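Long-range contacts in amidohydrolase (Thermotoga maritima, PDB 3OOQ), which is a member of the amidohydrolase family and may hydrolyse a cyclic amide such as allantoin, although its true substrate is not established: residues M288-A292 with T321-A327; V299-L303 with A341-G345. All coordinates share one frame; numbering follows the deposited sequence.

Interaction 1 (M288-A292 with T321-A327); sequences METIA and TAMRYGA
Met-288, a selenomethionine in this crystal, lies across the ring of Tyr-325, a Met-aromatic contact where the start of helix 290-297 meets the turn joining helices 315-321 and 329-334 of the amidohydrolase barrel. Its CB stands over one ring face, displaced toward the rim, in a CH-pi contact 3.8 Å from the Tyr-325 ring centroid. The selenium reaches the ring obliquely, 46° off the normal, and SE also touches Thr-321 CG2 at 3.9 Å. The Met-288 and Tyr-325 side chains cross at about a right angle. CG of Met-288, anti to the backbone N (chi1 -151°), lies against Ala-322 CB, and the bend at chi2 then sets SE beside the ring. The Ala-322 methyl is shared: Ile-291 CD1 packs on it at 3.6 Å, while Ile-291 CG2 touches Ala-327 CB.

The polar link between the backbones runs through one water. It donates to Met-288 O and to Tyr-325 O, each at 2.7 Å, and accepts from Ala-292 N, so that it ties both carbonyls and the Ala-292 N-H together. Farther out, Leu-332 of helix 329-334 backs Ile-291, Ala-322 and Ala-327. The second subunit grips the same turn, where its Phe-314 packs on Tyr-325 and its Pro-368 and Asp-370 carbonyls receive NH2 of Arg-324. The turn that carries the tyrosine is closed by Tyr-325 N, which bonds Ala-322 O at 2.7 Å.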
loop_
_atom_site.group_PDB
_atom_site.type_symbol
_atom_site.label_atom_id
_atom_site.label_comp_id
_atom_site.label_asym_id
_atom_site.label_seq_id
_atom_site.Cartn_x
_atom_site.Cartn_y
_atom_site.Cartn_z
HETATM N N MSE F 288 -30.589 15.947 26.995
HETATM C CA MSE F 288 -32.011 15.796 26.763
HETATM C C MSE F 288 -32.804 17.036 27.195
HETATM O O MSE F 288 -33.950 17.231 26.777
HETATM C CB MSE F 288 -32.523 14.566 27.480
HETATM C CG MSE F 288 -33.697 13.981 26.784
HETATM SE SE MSE F 288 -33.528 12.090 26.873
HETATM C CE MSE F 288 -34.473 11.658 25.244
ATOM N N GLU F 289 -32.169 17.869 28.020
ATOM C CA GLU F 289 -32.721 19.161 28.426
ATOM C C GLU F 289 -32.932 20.137 27.280
ATOM O O GLU F 289 -33.647 21.134 27.431
ATOM C CB GLU F 289 -31.803 19.808 29.449
ATOM C CG GLU F 289 -31.757 19.080 30.776
ATOM C CD GLU F 289 -31.117 19.921 31.852
ATOM O OE1 GLU F 289 -30.212 20.718 31.532
ATOM O OE2 GLU F 289 -31.526 19.792 33.016
ATOM N N THR F 290 -32.304 19.857 26.144
ATOM C CA THR F 290 -32.417 20.703 24.967
ATOM C C THR F 290 -33.876 20.837 24.479
ATOM O O THR F 290 -34.286 21.897 24.001
ATOM C CB THR F 290 -31.454 20.223 23.828
ATOM O OG1 THR F 290 -31.168 21.315 22.955
ATOM C CG2 THR F 290 -32.058 19.093 23.008
ATOM N N ILE F 291 -34.661 19.772 24.621
ATOM C CA ILE F 291 -36.059 19.824 24.227
ATOM C C ILE F 291 -36.749 20.995 24.962
ATOM O O ILE F 291 -37.232 21.938 24.331
ATOM C CB ILE F 291 -36.773 18.473 24.459
ATOM C CG1 ILE F 291 -36.263 17.419 23.447
ATOM C CG2 ILE F 291 -38.308 18.641 24.380
ATOM C CD1 ILE F 291 -36.654 15.990 23.778
ATOM N N ALA F 292 -36.722 20.944 26.286
ATOM C CA ALA F 292 -37.275 21.994 27.140
ATOM C C ALA F 292 -36.722 23.360 26.767
ATOM O O ALA F 292 -37.486 24.322 26.600
ATOM C CB ALA F 292 -36.961 21.689 28.603
ATOM N N THR F 321 -38.728 9.386 27.802
ATOM C CA THR F 321 -37.548 9.587 28.651
ATOM C C THR F 321 -37.239 11.072 28.847
ATOM O O THR F 321 -36.703 11.480 29.890
ATOM C CB THR F 321 -36.322 8.856 28.065
ATOM O OG1 THR F 321 -36.575 7.447 28.084
ATOM C CG2 THR F 321 -35.038 9.148 28.854
ATOM N N ALA F 322 -37.601 11.891 27.866
ATOM C CA ALA F 322 -37.334 13.320 27.993
ATOM C C ALA F 322 -38.105 13.950 29.152
ATOM O O ALA F 322 -37.701 14.997 29.660
ATOM C CB ALA F 322 -37.572 14.051 26.689
HETATM N N MSE F 323 -39.176 13.292 29.604
HETATM C CA MSE F 323 -39.904 13.730 30.815
HETATM C C MSE F 323 -39.038 13.701 32.072
HETATM O O MSE F 323 -39.370 14.341 33.061
HETATM C CB MSE F 323 -41.192 12.930 31.038
HETATM C CG MSE F 323 -42.210 13.110 29.933
HETATM SE SE MSE F 323 -43.976 12.323 30.259
HETATM C CE MSE F 323 -43.504 10.423 30.411
ATOM N N ARG F 324 -37.917 12.987 32.025
ATOM C CA ARG F 324 -36.921 13.070 33.104
ATOM C C ARG F 324 -36.039 14.305 33.018
ATOM O O ARG F 324 -35.201 14.508 33.898
ATOM C CB ARG F 324 -35.987 11.850 33.121
ATOM C CG ARG F 324 -36.699 10.552 33.149
ATOM C CD ARG F 324 -35.805 9.413 33.570
ATOM N NE ARG F 324 -36.663 8.362 34.102
ATOM C CZ ARG F 324 -36.290 7.114 34.353
ATOM N NH1 ARG F 324 -35.042 6.702 34.111
ATOM N NH2 ARG F 324 -37.192 6.281 34.846
ATOM N N TYR F 325 -36.191 15.093 31.947
ATOM C CA TYR F 325 -35.320 16.254 31.707
ATOM C C TYR F 325 -36.114 17.541 31.438
ATOM O O TYR F 325 -35.705 18.393 30.629
ATOM C CB TYR F 325 -34.326 15.946 30.574
ATOM C CG TYR F 325 -33.535 14.686 30.844
ATOM C CD1 TYR F 325 -34.008 13.443 30.421
ATOM C CD2 TYR F 325 -32.341 14.728 31.564
ATOM C CE1 TYR F 325 -33.298 12.271 30.674
ATOM C CE2 TYR F 325 -31.615 13.554 31.833
ATOM C CZ TYR F 325 -32.108 12.333 31.376
ATOM O OH TYR F 325 -31.421 11.163 31.631
ATOM N N GLY F 326 -37.263 17.655 32.108
ATOM C CA GLY F 326 -38.057 18.887 32.117
ATOM C C GLY F 326 -39.062 19.060 30.996
ATOM O O GLY F 326 -39.730 20.093 30.928
ATOM N N ALA F 327 -39.184 18.055 30.130
ATOM C CA ALA F 327 -40.087 18.116 28.990
ATOM C C ALA F 327 -41.480 17.597 29.354
ATOM O O ALA F 327 -41.611 16.623 30.089
ATOM C CB ALA F 327 -39.518 17.326 27.817
HETATM O O HOH W 1 -36.121 18.431 27.923
#

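Interaction 2 (V299-L303 with A341-G345); sequences VLIAL and AKILG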
loop_
_atom_site.group_PDB
_atom_site.type_symbol
_atom_site.label_atom_id
_atom_site.label_comp_id
_atom_site.label_asym_id
_atom_site.label_seq_id
_atom_site.Cartn_x
_atom_site.Cartn_y
_atom_site.Cartn_z
ATOM N N VAL F 299 -38.200 28.047 19.678
ATOM C CA VAL F 299 -37.734 27.386 18.465
ATOM C C VAL F 299 -38.707 26.279 18.094
ATOM O O VAL F 299 -39.142 25.502 18.950
ATOM C CB VAL F 299 -36.308 26.807 18.645
ATOM C CG1 VAL F 299 -35.752 26.213 17.294
ATOM C CG2 VAL F 299 -35.366 27.889 19.157
ATOM N N LEU F 300 -39.039 26.214 16.808
ATOM C CA LEU F 300 -39.791 25.107 16.263
ATOM C C LEU F 300 -38.896 23.858 16.103
ATOM O O LEU F 300 -37.938 23.858 15.331
ATOM C CB LEU F 300 -40.418 25.489 14.920
ATOM C CG LEU F 300 -41.119 24.325 14.210
ATOM C CD1 LEU F 300 -42.387 23.938 14.965
ATOM C CD2 LEU F 300 -41.429 24.690 12.772
ATOM N N ILE F 301 -39.229 22.796 16.830
ATOM C CA ILE F 301 -38.418 21.592 16.832
ATOM C C ILE F 301 -39.239 20.333 16.597
ATOM O O ILE F 301 -40.458 20.297 16.882
ATOM C CB ILE F 301 -37.588 21.441 18.151
ATOM C CG1 ILE F 301 -38.484 21.025 19.334
ATOM C CG2 ILE F 301 -36.793 22.694 18.428
ATOM C CD1 ILE F 301 -37.727 20.749 20.665
ATOM N N ALA F 302 -38.567 19.323 16.037
ATOM C CA ALA F 302 -39.084 17.962 15.962
ATOM C C ALA F 302 -38.046 17.051 16.592
ATOM O O ALA F 302 -36.868 17.418 16.725
ATOM C CB ALA F 302 -39.326 17.528 14.524
ATOM N N LEU F 303 -38.490 15.866 16.975
ATOM C CA LEU F 303 -37.602 14.871 17.549
ATOM C C LEU F 303 -37.392 13.684 16.603
ATOM O O LEU F 303 -38.366 13.041 16.183
ATOM C CB LEU F 303 -38.136 14.398 18.902
ATOM C CG LEU F 303 -37.347 13.327 19.668
ATOM C CD1 LEU F 303 -35.916 13.780 20.010
ATOM C CD2 LEU F 303 -38.105 12.924 20.930
ATOM N N ALA F 341 -44.343 17.247 10.924
ATOM C CA ALA F 341 -45.206 17.517 9.758
ATOM C C ALA F 341 -44.981 18.929 9.182
ATOM O O ALA F 341 -44.861 19.122 7.964
ATOM C CB ALA F 341 -46.678 17.320 10.119
ATOM N N LYS F 342 -44.932 19.903 10.074
ATOM C CA LYS F 342 -44.842 21.310 9.691
ATOM C C LYS F 342 -43.447 21.590 9.087
ATOM O O LYS F 342 -43.338 22.219 8.037
ATOM C CB LYS F 342 -45.172 22.195 10.911
ATOM C CG LYS F 342 -44.847 23.681 10.806
ATOM C CD LYS F 342 -46.038 24.480 10.324
ATOM C CE LYS F 342 -45.731 25.973 10.176
ATOM N NZ LYS F 342 -46.066 26.691 11.440
ATOM N N ILE F 343 -42.396 21.080 9.728
ATOM C CA ILE F 343 -41.020 21.199 9.209
ATOM C C ILE F 343 -40.891 20.594 7.810
ATOM O O ILE F 343 -40.149 21.112 6.960
ATOM C CB ILE F 343 -39.992 20.604 10.209
ATOM C CG1 ILE F 343 -39.954 21.472 11.477
ATOM C CG2 ILE F 343 -38.596 20.495 9.559
ATOM C CD1 ILE F 343 -39.289 20.841 12.693
ATOM N N LEU F 344 -41.670 19.547 7.548
ATOM C CA LEU F 344 -41.685 18.895 6.245
ATOM C C LEU F 344 -42.600 19.543 5.198
ATOM O O LEU F 344 -42.634 19.096 4.052
ATOM C CB LEU F 344 -42.034 17.403 6.416
ATOM C CG LEU F 344 -41.077 16.560 7.276
ATOM C CD1 LEU F 344 -41.612 15.127 7.562
ATOM C CD2 LEU F 344 -39.707 16.495 6.634
ATOM N N GLY F 345 -43.331 20.593 5.585
ATOM C CA GLY F 345 -44.298 21.247 4.693
ATOM C C GLY F 345 -45.561 20.428 4.450
ATOM O O GLY F 345 -46.216 20.580 3.427
#
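The peptide joining Ile-301 to Ala-302 turns one flat face to Ile-343, whose CD1 sits almost straight above Ala-302 N at 3.7 Å. It is a strand-to-helix contact of the TIM-barrel fold, in which strand 301-303, parallel to strand 269-271, is overlaid by helix 338-343. Ile-301 O receives Asn-339 ND2, and the Ala-302 backbone is hydrogen-bonded to Val-269 and Val-271. The Ile-301 CB points away from the helix, and the side chain packs on Leu-294 and Leu-295 of helix 290-297.

The side chains meet through carbon atoms, by van der Waals contact. Ile-343 is the residue that spans the contact, since CG1 lies beside its backbone N (chi1 -67°) and chi2 is extended, carrying CD1 forward to the strand, where it also meets Ala-302 CB at 3.8 Å. Leu-300, two residues before Ala-302, also faces the helix; its side chain and that of Ile-343 slide past each other in opposite directions, with Leu-300 CD2 resting 3.8 Å from Ile-343 CG1. Reduced to an alanine, Ile-343 would no longer have CG1 and CD1, and this would probably open a gap over the Ile-301 to Ala-302 peptide and leave Leu-300 CD2 without its main partner from the helix.

At the outer margin Leu-300 CD2 also touches the aliphatic part of Lys-342, 4.1 Å from its CG, and the two side chains cross at about a right angle. Pro-268 closes on Ile-343 from a neighbouring loop. The helix itself ends in a Schellman motif just beyond the contact, with Gly-345, at positive phi, donating its N to Lys-342 O at 2.9 Å.

Overall arrangement
The two interactions illustrate how consecutive elements of a barrel can be tied twice to later ones. Helix 290-297 leads directly into strand 301-303, and the segments alternate along the chain: 288-292, 299-303, 321-327, 341-345. Their centres are about 17 Å apart, yet they touch, Ile-291 O lying 3.9 Å from Ile-301 CD1. Interaction 1 is peripheral, its centre about 20 Å from that of the chain, and a second subunit borders it; interaction 2 lies deeper, at about 8 Å, within one subunit. In this family the active site generally forms at the C-terminal ends of the barrel strands; strand 301-303 belongs to the barrel, while interaction 1 lies among its outer helices.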